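Beta subunit of photoactivated adenylyl cyclase (Beggiatoa sp. PS, PDB 5M2A) senses blue light through a flavin-binding BLUF domain and, when photoactivated, probably converts ATP to cyclic AMP in its adenylyl cyclase domain. Local coordinates at residues N174-V177 with I178-R182; K230-R233 with H234-A238; N240-H243 with L244-T247. One frame throughout, in Å; residues are numbered along the deposited sequence.

Contact 1 (N174-V177 with I178-R182); sequences NEVV and ILVNR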
ATOM      1  N   ASN A 174     -21.635  -3.945  -6.487  1.00 24.56           N
ATOM      2  CA  ASN A 174     -21.162  -5.232  -5.997  0.72 24.20           C
ATOM      3  C   ASN A 174     -20.643  -6.103  -7.134  1.00 23.43           C
ATOM      4  O   ASN A 174     -19.675  -6.855  -6.952  1.00 19.98           O
ATOM      5  CB  ASN A 174     -22.277  -5.933  -5.217  0.72 26.35           C
ATOM      6  CG  ASN A 174     -22.653  -5.180  -3.944  0.72 27.82           C
ATOM      7  OD1 ASN A 174     -21.884  -4.354  -3.459  0.72 24.38           O
ATOM      8  ND2 ASN A 174     -23.839  -5.456  -3.406  0.72 24.10           N
ATOM      9  N   GLU A 175     -21.243  -5.983  -8.324  1.00 19.71           N
ATOM     10  CA  GLU A 175     -20.786  -6.774  -9.463  1.00 20.12           C
ATOM     11  C   GLU A 175     -19.472  -6.244 -10.022  1.00 17.97           C
ATOM     12  O   GLU A 175     -18.637  -7.022 -10.498  1.00 19.49           O
ATOM     13  CB  GLU A 175     -21.864  -6.792 -10.547  1.00 24.76           C
ATOM     14  CG  GLU A 175     -23.129  -7.518 -10.116  1.00 28.45           C
ATOM     15  CD  GLU A 175     -22.880  -8.981  -9.810  1.00 35.11           C
ATOM     16  OE1 GLU A 175     -22.125  -9.632 -10.562  1.00 34.81           O
ATOM     17  OE2 GLU A 175     -23.423  -9.475  -8.803  1.00 42.70           O
ATOM     18  N   VAL A 176     -19.274  -4.924  -9.995  1.00 17.94           N
ATOM     19  CA  VAL A 176     -17.992  -4.369 -10.427  1.00 16.94           C
ATOM     20  C   VAL A 176     -16.880  -4.850  -9.504  1.00 16.04           C
ATOM     21  O   VAL A 176     -15.780  -5.196  -9.953  1.00 17.19           O
ATOM     22  CB  VAL A 176     -18.062  -2.831 -10.469  1.00 19.11           C
ATOM     23  CG1 VAL A 176     -16.669  -2.221 -10.682  1.00 21.83           C
ATOM     24  CG2 VAL A 176     -19.026  -2.353 -11.549  1.00 20.52           C
ATOM     25  N   VAL A 177     -17.150  -4.873  -8.199  1.00 17.30           N
ATOM     26  CA  VAL A 177     -16.135  -5.264  -7.226  1.00 17.33           C
ATOM     27  C   VAL A 177     -15.717  -6.717  -7.433  1.00 17.01           C
ATOM     28  O   VAL A 177     -14.525  -7.040  -7.411  1.00 17.37           O
ATOM     29  CB  VAL A 177     -16.660  -5.012  -5.800  1.00 20.55           C
ATOM     30  CG1 VAL A 177     -15.774  -5.734  -4.757  1.00 24.34           C
ATOM     31  CG2 VAL A 177     -16.716  -3.515  -5.528  1.00 24.88           C
ATOM     32  N   ILE A 178     -16.685  -7.617  -7.618  1.00 16.84           N
ATOM     33  CA  ILE A 178     -16.356  -9.013  -7.898  1.00 19.82           C
ATOM     34  C   ILE A 178     -15.480  -9.110  -9.134  1.00 19.26           C
ATOM     35  O   ILE A 178     -14.483  -9.849  -9.163  1.00 17.68           O
ATOM     36  CB  ILE A 178     -17.648  -9.836  -8.052  1.00 20.18           C
ATOM     37  CG1 ILE A 178     -18.337  -9.999  -6.701  1.00 22.53           C
ATOM     38  CG2 ILE A 178     -17.378 -11.183  -8.719  1.00 21.59           C
ATOM     39  CD1 ILE A 178     -19.831 -10.359  -6.820  1.00 24.42           C
ATOM     40  N   LEU A 179     -15.829  -8.351 -10.171  1.00 19.80           N
ATOM     41  CA  LEU A 179     -15.085  -8.421 -11.418  1.00 14.94           C
ATOM     42  C   LEU A 179     -13.669  -7.883 -11.251  1.00 15.89           C
ATOM     43  O   LEU A 179     -12.709  -8.484 -11.747  1.00 17.31           O
ATOM     44  CB  LEU A 179     -15.843  -7.653 -12.504  1.00 18.75           C
ATOM     45  CG  LEU A 179     -15.178  -7.503 -13.872  1.00 29.41           C
ATOM     46  CD1 LEU A 179     -16.214  -7.560 -14.976  1.00 31.89           C
ATOM     47  CD2 LEU A 179     -14.398  -6.203 -13.972  1.00 26.00           C
ATOM     48  N   VAL A 180     -13.516  -6.750 -10.564  1.00 15.22           N
ATOM     49  CA  VAL A 180     -12.186  -6.171 -10.411  1.00 15.91           C
ATOM     50  C   VAL A 180     -11.324  -7.043  -9.507  1.00 16.86           C
ATOM     51  O   VAL A 180     -10.136  -7.255  -9.780  1.00 14.95           O
ATOM     52  CB  VAL A 180     -12.296  -4.725  -9.885  1.00 18.08           C
ATOM     53  CG1 VAL A 180     -10.917  -4.135  -9.684  1.00 18.56           C
ATOM     54  CG2 VAL A 180     -13.064  -3.850 -10.887  1.00 16.17           C
ATOM     55  N   ASN A 181     -11.905  -7.584  -8.426  1.00 16.98           N
ATOM     56  CA  ASN A 181     -11.138  -8.499  -7.574  1.00 16.97           C
ATOM     57  C   ASN A 181     -10.635  -9.708  -8.356  1.00 15.92           C
ATOM     58  O   ASN A 181      -9.520 -10.191  -8.119  1.00 18.29           O
ATOM     59  CB  ASN A 181     -11.981  -8.970  -6.385  1.00 16.47           C
ATOM     60  CG  ASN A 181     -12.097  -7.921  -5.296  1.00 20.06           C
ATOM     61  OD1 ASN A 181     -11.255  -7.035  -5.187  1.00 21.54           O
ATOM     62  ND2 ASN A 181     -13.141  -8.030  -4.477  1.00 21.99           N
ATOM     63  N   ARG A 182     -11.457 -10.239  -9.264  1.00 15.96           N
ATOM     64  CA  ARG A 182     -11.039 -11.407 -10.032  1.00 15.25           C
ATOM     65  C   ARG A 182      -9.886 -11.048 -10.954  1.00 15.01           C
ATOM     66  O   ARG A 182      -8.900 -11.788 -11.063  1.00 18.00           O
ATOM     67  CB  ARG A 182     -12.216 -11.960 -10.838  1.00 19.27           C
ATOM     68  CG  ARG A 182     -11.897 -13.264 -11.565  1.00 16.42           C
ATOM     69  CD  ARG A 182     -11.506 -14.376 -10.589  1.00 20.06           C
ATOM     70  NE  ARG A 182     -11.360 -15.668 -11.266  1.00 25.61           N
ATOM     71  CZ  ARG A 182     -12.376 -16.485 -11.522  1.00 25.58           C
ATOM     72  NH1 ARG A 182     -13.608 -16.136 -11.169  1.00 21.20           N
ATOM     73  NH2 ARG A 182     -12.168 -17.648 -12.140  1.00 27.42           N
TER
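V176 O and V177 O accept from V180 N and N181 N one turn on, and with the I178 N to N174 O and L179 N to E175 O bonds they form an unbroken i to i+4 ladder within helix 173-193. The V176 rung is the shortest, 2.8 Å between V176 O and V180 N. Beside it the two valine side chains run alongside each other, CG1 of V176 lying 4.0 Å from CG2 of V180. With CG2 anti to the carbonyl carbon, V180 brings that methyl over V176 O, 3.2 Å away. One residue on, N181 points the same way as V177, and its ND2 rests 3.5 Å from V177 CG1. The other end of the amide, OD1, accepts from the backbone N of G262 of the second subunit. I178 lays CG1 and CD1 along N174 O, with CD1 3.5 Å from that oxygen, while the bent chain of E175 runs beside it. The valine methyls give this part of the helix an apolar face, met by F164 of helix 164-170 and by I257 of the second subunit, while N181 adds one polar bond across the subunit interface.

Contact 2 (K230-R233 with H234-A238); sequences KQLR and HHVEA
H234 folds its imidazole back over the turn that precedes it, with Q231 O facing the centre of the ring 3.5 Å from its plane. From CB, 3.6 Å from R233 C, the side chain leaves with CG between its own backbone N and carbonyl carbon (chi1 66°), a rotation that carries the ring back along the helix. CG, ND1 and CE1 each lie 3.7 Å from Q231 O. CD2 comes 3.2 Å from K230 O, and NE2 at the far end reaches Q231 CA at 3.6 Å. Q231 O also receives a weak, bent bond from H234 N. Here the helix is ending: L232 O takes H235 N at 3.0 Å, from above the carbonyl plane, and V236 N more weakly. V236 sets CG1 4.1 Å from L232 CD1, the two side chains crossing at a slant. A serine in place of V236 would probably leave L232 CD1 without its methyl neighbour, and L242 and H243 with less apolar surface to rest on. L232 also packs on R182 and I186 of helix 173-193, V236 rests on L242 and H243, and R233 NH1 donates to L245 O, tying the end of helix 215-235 to the loop that leads into strand 247-258.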
ATOM      1  N   LYS A 230      -9.194 -14.792 -21.561  1.00 18.69           N
ATOM      2  CA  LYS A 230      -9.924 -15.411 -22.664  1.00 21.75           C
ATOM      3  C   LYS A 230     -10.568 -16.718 -22.217  1.00 21.36           C
ATOM      4  O   LYS A 230     -11.729 -16.992 -22.537  1.00 21.09           O
ATOM      5  CB  LYS A 230      -8.988 -15.647 -23.852  1.00 20.52           C
ATOM      6  CG  LYS A 230      -9.695 -16.169 -25.101  1.00 24.00           C
ATOM      7  CD  LYS A 230      -8.693 -16.392 -26.223  1.00 32.47           C
ATOM      8  CE  LYS A 230      -9.339 -17.050 -27.428  1.00 42.02           C
ATOM      9  NZ  LYS A 230      -8.327 -17.280 -28.497  1.00 48.04           N
ATOM     10  N   GLN A 231      -9.829 -17.537 -21.461  1.00 20.78           N
ATOM     11  CA  GLN A 231     -10.427 -18.751 -20.899  1.00 22.47           C
ATOM     12  C   GLN A 231     -11.628 -18.420 -20.020  1.00 20.04           C
ATOM     13  O   GLN A 231     -12.676 -19.067 -20.112  1.00 21.27           O
ATOM     14  CB  GLN A 231      -9.391 -19.537 -20.092  1.00 23.72           C
ATOM     15  CG  GLN A 231      -8.328 -20.209 -20.934  1.00 29.53           C
ATOM     16  CD  GLN A 231      -7.378 -21.050 -20.099  1.00 43.85           C
ATOM     17  OE1 GLN A 231      -7.802 -21.806 -19.223  1.00 49.47           O
ATOM     18  NE2 GLN A 231      -6.083 -20.912 -20.363  1.00 41.38           N
ATOM     19  N   LEU A 232     -11.483 -17.419 -19.146  1.00 19.10           N
ATOM     20  CA  LEU A 232     -12.540 -17.082 -18.198  1.00 17.74           C
ATOM     21  C   LEU A 232     -13.801 -16.615 -18.914  1.00 17.54           C
ATOM     22  O   LEU A 232     -14.919 -16.999 -18.539  1.00 18.44           O
ATOM     23  CB  LEU A 232     -12.021 -16.005 -17.230  1.00 19.82           C
ATOM     24  CG  LEU A 232     -12.992 -15.546 -16.144  1.00 23.02           C
ATOM     25  CD1 LEU A 232     -13.335 -16.697 -15.208  1.00 27.77           C
ATOM     26  CD2 LEU A 232     -12.381 -14.380 -15.389  1.00 22.20           C
ATOM     27  N   ARG A 233     -13.646 -15.844 -19.996  1.00 20.44           N
ATOM     28  CA  ARG A 233     -14.833 -15.337 -20.699  1.00 20.04           C
ATOM     29  C   ARG A 233     -15.728 -16.444 -21.245  1.00 22.81           C
ATOM     30  O   ARG A 233     -16.959 -16.296 -21.263  1.00 23.15           O
ATOM     31  CB  ARG A 233     -14.424 -14.409 -21.838  1.00 21.20           C
ATOM     32  CG  ARG A 233     -13.822 -13.099 -21.361  1.00 20.30           C
ATOM     33  CD  ARG A 233     -13.847 -12.063 -22.484  1.00 22.27           C
ATOM     34  NE  ARG A 233     -13.062 -12.485 -23.641  1.00 25.28           N
ATOM     35  CZ  ARG A 233     -11.738 -12.338 -23.737  1.00 22.74           C
ATOM     36  NH1 ARG A 233     -11.047 -11.798 -22.743  1.00 21.04           N
ATOM     37  NH2 ARG A 233     -11.095 -12.731 -24.834  1.00 24.94           N
ATOM     38  N   HIS A 234     -15.163 -17.548 -21.719  1.00 23.48           N
ATOM     39  CA  HIS A 234     -16.041 -18.608 -22.198  1.00 24.26           C
ATOM     40  C   HIS A 234     -16.306 -19.677 -21.142  1.00 22.23           C
ATOM     41  O   HIS A 234     -17.012 -20.647 -21.429  1.00 26.95           O
ATOM     42  CB  HIS A 234     -15.504 -19.238 -23.493  1.00 25.46           C
ATOM     43  CG  HIS A 234     -14.209 -19.971 -23.338  1.00 28.34           C
ATOM     44  ND1 HIS A 234     -14.117 -21.204 -22.730  1.00 37.37           N
ATOM     45  CD2 HIS A 234     -12.958 -19.663 -23.750  1.00 30.42           C
ATOM     46  CE1 HIS A 234     -12.861 -21.611 -22.751  1.00 35.66           C
ATOM     47  NE2 HIS A 234     -12.137 -20.696 -23.371  1.00 34.58           N
ATOM     48  N   HIS A 235     -15.768 -19.510 -19.931  1.00 24.30           N
ATOM     49  CA  HIS A 235     -16.072 -20.423 -18.838  0.51 23.44           C
ATOM     50  C   HIS A 235     -17.389 -20.069 -18.153  1.00 25.93           C
ATOM     51  O   HIS A 235     -18.085 -20.964 -17.663  1.00 30.71           O
ATOM     52  CB  HIS A 235     -14.922 -20.393 -17.828  0.51 21.97           C
ATOM     53  CG  HIS A 235     -14.945 -21.513 -16.836  0.51 23.13           C
ATOM     54  ND1 HIS A 235     -15.412 -21.361 -15.549  0.51 25.64           N
ATOM     55  CD2 HIS A 235     -14.533 -22.800 -16.937  0.51 25.19           C
ATOM     56  CE1 HIS A 235     -15.301 -22.510 -14.904  0.51 26.35           C
ATOM     57  NE2 HIS A 235     -14.770 -23.399 -15.725  0.51 25.28           N
ATOM     58  N   VAL A 236     -17.725 -18.788 -18.095  1.00 24.70           N
ATOM     59  CA  VAL A 236     -18.875 -18.309 -17.352  1.00 24.74           C
ATOM     60  C   VAL A 236     -20.045 -18.069 -18.302  1.00 29.21           C
ATOM     61  O   VAL A 236     -19.885 -18.013 -19.518  1.00 32.32           O
ATOM     62  CB  VAL A 236     -18.545 -17.016 -16.570  1.00 23.17           C
ATOM     63  CG1 VAL A 236     -17.376 -17.254 -15.616  1.00 24.12           C
ATOM     64  CG2 VAL A 236     -18.196 -15.892 -17.541  1.00 22.73           C
ATOM     65  N   GLU A 237     -21.232 -17.882 -17.726  1.00 32.71           N
ATOM     66  CA  GLU A 237     -22.456 -17.633 -18.471  1.00 37.60           C
ATOM     67  C   GLU A 237     -22.507 -16.198 -18.996  1.00 41.38           C
ATOM     68  O   GLU A 237     -21.732 -15.325 -18.599  1.00 32.85           O
ATOM     69  CB  GLU A 237     -23.675 -17.908 -17.593  1.00 44.76           C
ATOM     70  CG  GLU A 237     -23.753 -19.332 -17.072  1.00 59.64           C
ATOM     71  CD  GLU A 237     -23.448 -20.357 -18.149  1.00 74.28           C
ATOM     72  OE1 GLU A 237     -22.594 -21.237 -17.910  1.00 76.07           O
ATOM     73  OE2 GLU A 237     -24.050 -20.278 -19.243  1.00 79.80           O
ATOM     74  N   ALA A 238     -23.471 -15.954 -19.889  1.00 43.58           N
ATOM     75  CA  ALA A 238     -23.601 -14.639 -20.507  1.00 42.61           C
ATOM     76  C   ALA A 238     -24.065 -13.581 -19.512  1.00 32.10           C
ATOM     77  O   ALA A 238     -23.794 -12.394 -19.708  1.00 38.87           O
ATOM     78  CB  ALA A 238     -24.568 -14.715 -21.692  1.00 52.16           C
TER

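Contact 3 (N240-H243 with L244-T247); sequences NPLH and LLYT
L242 and L245 point the same way, side by side, with their CD2 methyls 4.0 Å apart, whereas H243 and L244 slant across one another. In the second pair CD1 of L244 comes 3.9 Å from CD2 of H243, approaching the ring obliquely, and the same methyl lies against H243 C and O. The histidine carries CG anti to the backbone N (chi1 -179°), an orientation in which ND1 can bond to R233 O at the end of helix 215-235. L242 and H243 belong to a short 3-10 segment, 241-243, and L244 and L245 follow it; an Asx turn introduces the segment, N240 OD1 accepting from L242 N at 3.0 Å. At the other end L244 N gives a 2.9 Å bond to P241 O, reaching it from above the carbonyl plane, and L245 N makes a longer, weak one to L242 O. This compact turn sits in the connection from helix 215-235 to strand 247-258 of the cyclase domain. A water donates to H243 O at 2.7 Å and lies 2.8 Å from Y246 OH, bridging the tyrosine back to the turn. That water also stands over the centre of the H243 ring, 4.0 Å above its plane. I345, T348 and L349 of helix 338-349 pack against L244, while L242 rests on L179 and R182 of helix 173-193.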
ATOM      1  N   ASN A 240     -22.942 -13.335 -16.571  1.00 29.52           N
ATOM      2  CA  ASN A 240     -21.818 -13.069 -15.680  1.00 21.76           C
ATOM      3  C   ASN A 240     -20.983 -11.942 -16.272  1.00 21.82           C
ATOM      4  O   ASN A 240     -20.533 -12.061 -17.423  1.00 23.99           O
ATOM      5  CB  ASN A 240     -20.957 -14.308 -15.509  1.00 27.38           C
ATOM      6  CG  ASN A 240     -20.001 -14.210 -14.323  1.00 26.93           C
ATOM      7  OD1 ASN A 240     -19.397 -13.160 -14.068  1.00 23.96           O
ATOM      8  ND2 ASN A 240     -19.863 -15.310 -13.591  1.00 26.04           N
ATOM      9  N   PRO A 241     -20.737 -10.859 -15.541  1.00 22.40           N
ATOM     10  CA  PRO A 241     -19.913  -9.775 -16.100  1.00 19.37           C
ATOM     11  C   PRO A 241     -18.507 -10.210 -16.478  1.00 18.26           C
ATOM     12  O   PRO A 241     -17.881  -9.585 -17.347  1.00 20.46           O
ATOM     13  CB  PRO A 241     -19.902  -8.735 -14.968  1.00 25.01           C
ATOM     14  CG  PRO A 241     -21.146  -9.015 -14.189  1.00 26.42           C
ATOM     15  CD  PRO A 241     -21.288 -10.512 -14.222  1.00 24.03           C
ATOM     16  N   LEU A 242     -17.983 -11.269 -15.857  1.00 18.74           N
ATOM     17  CA  LEU A 242     -16.683 -11.796 -16.274  1.00 18.65           C
ATOM     18  C   LEU A 242     -16.662 -12.204 -17.746  1.00 17.75           C
ATOM     19  O   LEU A 242     -15.578 -12.295 -18.337  1.00 19.22           O
ATOM     20  CB  LEU A 242     -16.301 -12.992 -15.409  1.00 19.12           C
ATOM     21  CG  LEU A 242     -16.064 -12.623 -13.947  1.00 19.37           C
ATOM     22  CD1 LEU A 242     -15.810 -13.881 -13.098  1.00 18.17           C
ATOM     23  CD2 LEU A 242     -14.908 -11.612 -13.830  1.00 20.95           C
ATOM     24  N   HIS A 243     -17.827 -12.426 -18.354  1.00 18.80           N
ATOM     25  CA  HIS A 243     -17.894 -12.734 -19.780  1.00 19.62           C
ATOM     26  C   HIS A 243     -17.411 -11.572 -20.637  1.00 25.06           C
ATOM     27  O   HIS A 243     -17.183 -11.755 -21.839  1.00 23.62           O
ATOM     28  CB  HIS A 243     -19.328 -13.112 -20.164  1.00 27.06           C
ATOM     29  CG  HIS A 243     -19.496 -13.472 -21.607  1.00 40.39           C
ATOM     30  ND1 HIS A 243     -18.767 -14.475 -22.211  1.00 43.98           N
ATOM     31  CD2 HIS A 243     -20.297 -12.957 -22.571  1.00 45.75           C
ATOM     32  CE1 HIS A 243     -19.115 -14.566 -23.484  1.00 48.92           C
ATOM     33  NE2 HIS A 243     -20.042 -13.656 -23.727  1.00 50.46           N
ATOM     34  N   LEU A 244     -17.248 -10.388 -20.037  1.00 22.74           N
ATOM     35  CA  LEU A 244     -16.948  -9.159 -20.763  1.00 24.90           C
ATOM     36  C   LEU A 244     -15.582  -8.598 -20.417  1.00 20.75           C
ATOM     37  O   LEU A 244     -15.333  -7.419 -20.687  1.00 20.10           O
ATOM     38  CB  LEU A 244     -17.995  -8.082 -20.471  1.00 25.74           C
ATOM     39  CG  LEU A 244     -19.346  -7.964 -21.169  1.00 33.71           C
ATOM     40  CD1 LEU A 244     -19.741  -9.186 -21.978  1.00 33.88           C
ATOM     41  CD2 LEU A 244     -20.385  -7.612 -20.124  1.00 28.00           C
ATOM     42  N   LEU A 245     -14.700  -9.405 -19.810  1.00 21.92           N
ATOM     43  CA  LEU A 245     -13.451  -8.919 -19.229  1.00 18.00           C
ATOM     44  C   LEU A 245     -12.285  -9.133 -20.199  1.00 21.72           C
ATOM     45  O   LEU A 245     -11.907 -10.276 -20.499  1.00 19.53           O
ATOM     46  CB  LEU A 245     -13.194  -9.597 -17.878  1.00 18.42           C
ATOM     47  CG  LEU A 245     -11.877  -9.318 -17.138  1.00 19.08           C
ATOM     48  CD1 LEU A 245     -11.694  -7.839 -16.839  1.00 17.96           C
ATOM     49  CD2 LEU A 245     -11.808 -10.143 -15.840  1.00 20.28           C
ATOM     50  N   TYR A 246     -11.717  -8.017 -20.663  1.00 17.87           N
ATOM     51  CA  TYR A 246     -10.544  -7.947 -21.516  1.00 18.47           C
ATOM     52  C   TYR A 246      -9.518  -7.009 -20.895  1.00 17.50           C
ATOM     53  O   TYR A 246      -9.851  -6.118 -20.107  1.00 17.61           O
ATOM     54  CB  TYR A 246     -10.881  -7.417 -22.913  1.00 20.53           C
ATOM     55  CG  TYR A 246     -11.934  -8.189 -23.651  1.00 20.52           C
ATOM     56  CD1 TYR A 246     -13.271  -8.099 -23.288  1.00 18.18           C
ATOM     57  CD2 TYR A 246     -11.599  -8.970 -24.754  1.00 25.17           C
ATOM     58  CE1 TYR A 246     -14.244  -8.786 -23.974  1.00 18.79           C
ATOM     59  CE2 TYR A 246     -12.569  -9.661 -25.450  1.00 23.74           C
ATOM     60  CZ  TYR A 246     -13.885  -9.570 -25.053  1.00 29.63           C
ATOM     61  OH  TYR A 246     -14.842 -10.260 -25.752  1.00 28.88           O
ATOM     62  N   THR A 247      -8.262  -7.178 -21.284  1.00 16.43           N
ATOM     63  CA  THR A 247      -7.220  -6.324 -20.740  1.00 18.18           C
ATOM     64  C   THR A 247      -6.367  -5.762 -21.868  1.00 21.31           C
ATOM     65  O   THR A 247      -6.344  -6.288 -22.983  1.00 20.29           O
ATOM     66  CB  THR A 247      -6.348  -7.092 -19.722  1.00 17.19           C
ATOM     67  OG1 THR A 247      -5.510  -6.175 -19.006  1.00 16.60           O
ATOM     68  CG2 THR A 247      -5.494  -8.130 -20.406  1.00 21.60           C
TER
HETATM   69  O   HOH W   1     -17.139 -11.023 -24.408  1.00 31.78           O

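All three contacts are local and belong to the cyclase domain, but only contact 3 is largely buried; contacts 1 and 2 each combine buried and exposed residues. Contact 1 is regular helix and the one of the three that meets the second subunit. Contact 2 is the last, weakly bonded turn of helix 215-235, and contact 3 a 3-10 turn carrying a water bridge. Contact 3 touches both others. Toward contact 1 the meeting is by packing, as where L179 CD1 lies 3.5 Å from P241 O. Toward contact 2 it is polar, through the backbone and guanidinium of R233, the latter also in a cation-pi contact with Y246. Contacts 1 and 2 meet directly as well, R182 NH2 packing 3.4 Å from L232 CD1.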